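Local coordinates for protein D-mandelate dehydrogenase (Rhodotorula graminis, PDB 2W2K) that probably interconverts D-mandelate and the corresponding 2-keto acid using a nicotinamide cofactor, at residues C223-V228 against R251-A256; S118-Y123 against T300-I305. All blocks are in the same frame, centred on the assembly; numbering follows the deposited sequence.

Contact 1: residues C223-V228 against R251-A256; sequences CVSVSV and RIVNTA
N254 and V226 both start with a first torsion that turns a branch away from the backbone N: CG of N254 is anti to it (chi1 -171°), and so is CG1 of V226 (chi1 -177°), which sets the amide oxygen OD1 of N254 3.6 Å from CG1 of V226. The pair lies at the C-terminal end of two neighbouring parallel strands, 223-226 and 250-254, joined through helix 240-245 as a beta-alpha-beta unit of the Rossmann-type coenzyme domain. Further back on the same face, V224 and I252 lie side by side, CB of V224 4.0 Å from CG1 of I252, and CD1 of I252 reaches forward to CG2 of V226 at 4.1 Å. The opposite face carries C223, R251, S225 and V253, turned to helices 114-130 and 173-185. Between the faces runs the parallel ladder, in which V224 N bonds to R251 O, V253 N to V224 O, and V226 N to V253 O at 3.1 Å.

Beyond the ladder the chains enter the cofactor loops with V228, T255 and A256, which belong to the NAD(+) site, empty in this chain. N254 shapes this exit through an Asx turn: A256 N donates to N254 OD1 at 3.0 Å, from 46° above the amide plane, while ND2 bonds to R257 O. With an alanine at N254, the amide of A256 would probably lose its acceptor and R257 O its donor, and the cofactor-binding loop would be freer to shift. CB of A256 meanwhile packs 3.6 Å from V228 O. Past the last ladder bond a water joins the strand ends, hydrogen-bonded to OG1 of T255 and donating to V226 O at 2.9 Å and to OG of S225, a hydroxyl also bonded to OE1 of Q175.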
loop_
_atom_site.group_PDB
_atom_site.type_symbol
_atom_site.label_atom_id
_atom_site.label_comp_id
_atom_site.label_asym_id
_atom_site.label_seq_id
_atom_site.Cartn_x
_atom_site.Cartn_y
_atom_site.Cartn_z
ATOM N N CYS B 223 6.559 13.935 1.994
ATOM C CA CYS B 223 6.233 12.957 3.052
ATOM C C CYS B 223 7.516 12.594 3.827
ATOM O O CYS B 223 8.524 12.204 3.215
ATOM C CB CYS B 223 5.620 11.684 2.435
ATOM S SG CYS B 223 4.985 10.434 3.653
ATOM N N VAL B 224 7.469 12.697 5.156
ATOM C CA VAL B 224 8.593 12.261 6.028
ATOM C C VAL B 224 8.426 10.779 6.457
ATOM O O VAL B 224 7.309 10.369 6.815
ATOM C CB VAL B 224 8.732 13.198 7.270
ATOM C CG1 VAL B 224 9.722 12.637 8.321
ATOM C CG2 VAL B 224 9.173 14.621 6.846
ATOM N N SER B 225 9.517 9.989 6.412
ATOM C CA SER B 225 9.506 8.595 6.927
ATOM C C SER B 225 10.456 8.466 8.118
ATOM O O SER B 225 11.684 8.638 7.963
ATOM C CB SER B 225 9.894 7.569 5.841
ATOM O OG SER B 225 10.018 6.238 6.365
ATOM N N VAL B 226 9.889 8.176 9.296
ATOM C CA VAL B 226 10.688 8.004 10.553
ATOM C C VAL B 226 11.141 6.540 10.731
ATOM O O VAL B 226 10.308 5.646 10.917
ATOM C CB VAL B 226 9.898 8.514 11.826
ATOM C CG1 VAL B 226 10.761 8.408 13.122
ATOM C CG2 VAL B 226 9.386 9.982 11.628
ATOM N N SER B 227 12.462 6.304 10.720
ATOM C CA SER B 227 13.051 4.958 10.940
ATOM C C SER B 227 14.449 5.079 11.585
ATOM O O SER B 227 15.473 5.075 10.880
ATOM C CB SER B 227 13.123 4.164 9.617
ATOM O OG SER B 227 13.518 2.802 9.842
ATOM N N VAL B 228 14.474 5.176 12.921
ATOM C CA VAL B 228 15.705 5.319 13.716
ATOM C C VAL B 228 15.571 4.460 14.986
ATOM O O VAL B 228 14.443 4.167 15.425
ATOM C CB VAL B 228 15.977 6.803 14.171
ATOM C CG1 VAL B 228 16.412 7.689 13.005
ATOM C CG2 VAL B 228 14.767 7.405 14.904
ATOM N N ARG B 251 2.896 15.544 4.958
ATOM C CA ARG B 251 2.487 14.205 5.425
ATOM C C ARG B 251 3.629 13.567 6.231
ATOM O O ARG B 251 4.814 13.874 5.965
ATOM C CB ARG B 251 2.139 13.298 4.216
ATOM C CG ARG B 251 1.103 13.904 3.246
ATOM C CD ARG B 251 1.138 13.230 1.875
ATOM N NE ARG B 251 0.406 14.013 0.880
ATOM C CZ ARG B 251 0.897 15.081 0.237
ATOM N NH1 ARG B 251 2.133 15.557 0.488
ATOM N NH2 ARG B 251 0.142 15.687 -0.666
ATOM N N ILE B 252 3.289 12.697 7.207
ATOM C CA ILE B 252 4.334 11.945 7.963
ATOM C C ILE B 252 3.906 10.508 8.319
ATOM O O ILE B 252 2.710 10.267 8.580
ATOM C CB ILE B 252 4.790 12.711 9.238
ATOM C CG1 ILE B 252 6.015 12.031 9.898
ATOM C CG2 ILE B 252 3.629 12.893 10.227
ATOM C CD1 ILE B 252 6.715 12.967 10.922
ATOM N N VAL B 253 4.856 9.563 8.279
ATOM C CA VAL B 253 4.610 8.161 8.734
ATOM C C VAL B 253 5.679 7.701 9.759
ATOM O O VAL B 253 6.843 8.148 9.706
ATOM C CB VAL B 253 4.499 7.125 7.546
ATOM C CG1 VAL B 253 3.473 7.599 6.470
ATOM C CG2 VAL B 253 5.837 6.822 6.931
ATOM N N ASN B 254 5.287 6.814 10.681
ATOM C CA ASN B 254 6.219 6.285 11.707
ATOM C C ASN B 254 6.097 4.760 11.834
ATOM O O ASN B 254 4.989 4.249 12.127
ATOM C CB ASN B 254 5.978 6.980 13.077
ATOM C CG ASN B 254 7.055 6.653 14.133
ATOM O OD1 ASN B 254 8.118 6.082 13.833
ATOM N ND2 ASN B 254 6.790 7.058 15.380
ATOM N N THR B 255 7.216 4.048 11.612
ATOM C CA THR B 255 7.291 2.595 11.852
ATOM C C THR B 255 8.374 2.218 12.880
ATOM O O THR B 255 8.659 1.027 13.073
ATOM C CB THR B 255 7.506 1.784 10.543
ATOM O OG1 THR B 255 8.742 2.191 9.907
ATOM C CG2 THR B 255 6.315 2.003 9.572
ATOM N N ALA B 256 8.942 3.232 13.547
ATOM C CA ALA B 256 10.046 3.041 14.504
ATOM C C ALA B 256 9.563 2.663 15.922
ATOM O O ALA B 256 9.189 1.508 16.157
ATOM C CB ALA B 256 10.973 4.290 14.489
HETATM O O HOH W 1 8.745 4.757 8.655
HETATM O O HOH W 2 11.387 1.519 10.819
#

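Contact 2: residues S118-Y123 against T300-I305; sequences SDLALY and TLTTHI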
loop_
_atom_site.group_PDB
_atom_site.type_symbol
_atom_site.label_atom_id
_atom_site.label_comp_id
_atom_site.label_asym_id
_atom_site.label_seq_id
_atom_site.Cartn_x
_atom_site.Cartn_y
_atom_site.Cartn_z
ATOM N N SER B 118 9.547 -2.695 6.084
ATOM C CA SER B 118 9.612 -1.775 4.905
ATOM C C SER B 118 8.333 -1.796 4.027
ATOM O O SER B 118 7.903 -0.733 3.530
ATOM C CB SER B 118 10.887 -1.979 4.060
ATOM O OG SER B 118 10.961 -3.289 3.472
ATOM N N ASP B 119 7.749 -2.988 3.819
ATOM C CA ASP B 119 6.454 -3.116 3.101
ATOM C C ASP B 119 5.319 -2.380 3.839
ATOM O O ASP B 119 4.469 -1.731 3.196
ATOM C CB ASP B 119 6.056 -4.600 2.956
ATOM C CG ASP B 119 6.773 -5.322 1.800
ATOM O OD1 ASP B 119 7.467 -4.655 0.989
ATOM O OD2 ASP B 119 6.635 -6.579 1.708
ATOM N N LEU B 120 5.268 -2.503 5.179
ATOM C CA LEU B 120 4.202 -1.826 5.977
ATOM C C LEU B 120 4.382 -0.299 5.930
ATOM O O LEU B 120 3.391 0.442 5.837
ATOM C CB LEU B 120 4.135 -2.353 7.446
ATOM C CG LEU B 120 2.899 -2.069 8.353
ATOM C CD1 LEU B 120 2.936 -0.688 9.030
ATOM C CD2 LEU B 120 1.519 -2.289 7.656
ATOM N N ALA B 121 5.629 0.181 5.946
ATOM C CA ALA B 121 5.867 1.629 5.740
ATOM C C ALA B 121 5.394 2.122 4.351
ATOM O O ALA B 121 4.803 3.212 4.238
ATOM C CB ALA B 121 7.362 1.982 5.981
ATOM N N LEU B 122 5.624 1.306 3.311
ATOM C CA LEU B 122 5.148 1.620 1.946
ATOM C C LEU B 122 3.608 1.704 1.885
ATOM O O LEU B 122 3.058 2.598 1.218
ATOM C CB LEU B 122 5.680 0.622 0.883
ATOM C CG LEU B 122 5.635 1.153 -0.581
ATOM C CD1 LEU B 122 6.753 2.192 -0.832
ATOM C CD2 LEU B 122 5.741 -0.013 -1.578
ATOM N N TYR B 123 2.922 0.787 2.585
ATOM C CA TYR B 123 1.453 0.844 2.751
ATOM C C TYR B 123 0.975 2.186 3.372
ATOM O O TYR B 123 0.024 2.825 2.865
ATOM C CB TYR B 123 0.979 -0.367 3.601
ATOM C CG TYR B 123 -0.463 -0.309 4.108
ATOM C CD1 TYR B 123 -1.515 -0.837 3.346
ATOM C CD2 TYR B 123 -0.770 0.238 5.369
ATOM C CE1 TYR B 123 -2.849 -0.804 3.821
ATOM C CE2 TYR B 123 -2.113 0.295 5.843
ATOM C CZ TYR B 123 -3.134 -0.231 5.067
ATOM O OH TYR B 123 -4.453 -0.207 5.535
ATOM N N THR B 300 -4.168 7.479 9.561
ATOM C CA THR B 300 -4.112 6.020 9.388
ATOM C C THR B 300 -3.451 5.408 10.640
ATOM O O THR B 300 -2.338 5.806 11.036
ATOM C CB THR B 300 -3.312 5.607 8.082
ATOM O OG1 THR B 300 -3.875 6.227 6.908
ATOM C CG2 THR B 300 -3.267 4.071 7.907
ATOM N N LEU B 301 -4.150 4.462 11.275
ATOM C CA LEU B 301 -3.697 3.858 12.546
ATOM C C LEU B 301 -3.724 2.316 12.508
ATOM O O LEU B 301 -4.769 1.718 12.235
ATOM C CB LEU B 301 -4.553 4.377 13.729
ATOM C CG LEU B 301 -4.580 5.915 13.924
ATOM C CD1 LEU B 301 -5.869 6.407 14.610
ATOM C CD2 LEU B 301 -3.328 6.400 14.632
ATOM N N THR B 302 -2.581 1.676 12.771
ATOM C CA THR B 302 -2.479 0.184 12.793
ATOM C C THR B 302 -1.943 -0.353 14.162
ATOM O O THR B 302 -1.309 0.394 14.929
ATOM C CB THR B 302 -1.675 -0.373 11.560
ATOM O OG1 THR B 302 -0.404 0.305 11.433
ATOM C CG2 THR B 302 -2.466 -0.169 10.258
ATOM N N THR B 303 -2.214 -1.626 14.478
ATOM C CA THR B 303 -1.826 -2.242 15.769
ATOM C C THR B 303 -0.366 -2.798 15.850
ATOM O O THR B 303 -0.166 -3.988 16.177
ATOM C CB THR B 303 -2.845 -3.382 16.205
ATOM O OG1 THR B 303 -2.817 -4.459 15.251
ATOM C CG2 THR B 303 -4.273 -2.838 16.307
ATOM N N HIS B 304 0.637 -1.942 15.591
ATOM C CA HIS B 304 2.074 -2.344 15.624
ATOM C C HIS B 304 2.318 -3.658 14.834
ATOM O O HIS B 304 2.942 -4.618 15.337
ATOM C CB HIS B 304 2.602 -2.415 17.084
ATOM C CG HIS B 304 4.092 -2.231 17.229
ATOM N ND1 HIS B 304 4.999 -2.491 16.219
ATOM C CD2 HIS B 304 4.832 -1.844 18.299
ATOM C CE1 HIS B 304 6.228 -2.243 16.650
ATOM N NE2 HIS B 304 6.154 -1.861 17.913
ATOM N N ILE B 305 1.816 -3.693 13.596
ATOM C CA ILE B 305 2.005 -4.866 12.726
ATOM C C ILE B 305 3.258 -4.841 11.821
ATOM O O ILE B 305 3.463 -5.772 11.046
ATOM C CB ILE B 305 0.710 -5.274 11.901
ATOM C CG1 ILE B 305 0.186 -4.112 11.027
ATOM C CG2 ILE B 305 -0.385 -5.858 12.844
ATOM C CD1 ILE B 305 -0.857 -4.544 9.970
#
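The edge of the seven-stranded parallel Rossmann-type sheet, strand 299-301 with the loop that follows, receives L120 and Y123 from the long helix 114-130, against T300, T302 and I305. No hydrogen bond links the two segments; the contact is made mainly by methyl groups and one ring. L120 and I305 cross at about a right angle, and their ends meet with CD2 of L120 4.0 Å from CD1 of I305. I305 achieves this by holding CG1 between its own backbone N and carbonyl carbon (chi1 57°), a placement that carries its extended end back to the helix although the side chain leaves the backbone in another direction. The second methyl of L120, CD1, comes within 4.2 Å of OG1 of T302.

One turn on, the Y123 ring presents CE2 obliquely to two threonine methyls, with CG2 of T300 and CG2 of T302 each 4.5 Å away. The hydroxyls on these threonines do separate work. OG1 of T300 bonds to OG of S127, farther along the same helix, whereas OG1 of T302 bonds to OD1 of D281, an NAD(+)-binding residue. That carboxylate oxygen also accepts I305 N, so one group holds T302 and I305 on both sides of the bend at T303-H304.

Outward from the ring, Y123 OH bonds to an acidic side chain of a neighbouring subunit, and an aromatic side chain of that subunit meets the Y123 ring with nearly parallel planes. Helix 114-130 lies over the sheet next to helix 173-185, its L120-Y123 side reaching strand 299-301, the neighbour of strand 275-280, and the partner chain meeting Y123, T300 and T302.

In the fold
Both contacts are buried and serve the same parallel sheet, but from different places. Contact 1 is made inside it, by two adjacent central strands, and combines a backbone ladder, an Asx turn and ordered water. Contact 2 brings a helix against the edge strand and its loop, relies on loose apolar touches between its segments, and lies beside the other subunit. Helix 114-130 is common ground: it supplies one side of contact 2 and also covers the C223, R251 and V253 face of contact 1. The two meet directly where CG2 of T255 packs 3.7 Å from CB of A121. Contact 1 holds residues of the cofactor site, and contact 2 adjoins it through D281, which T302 bonds and T255 approaches.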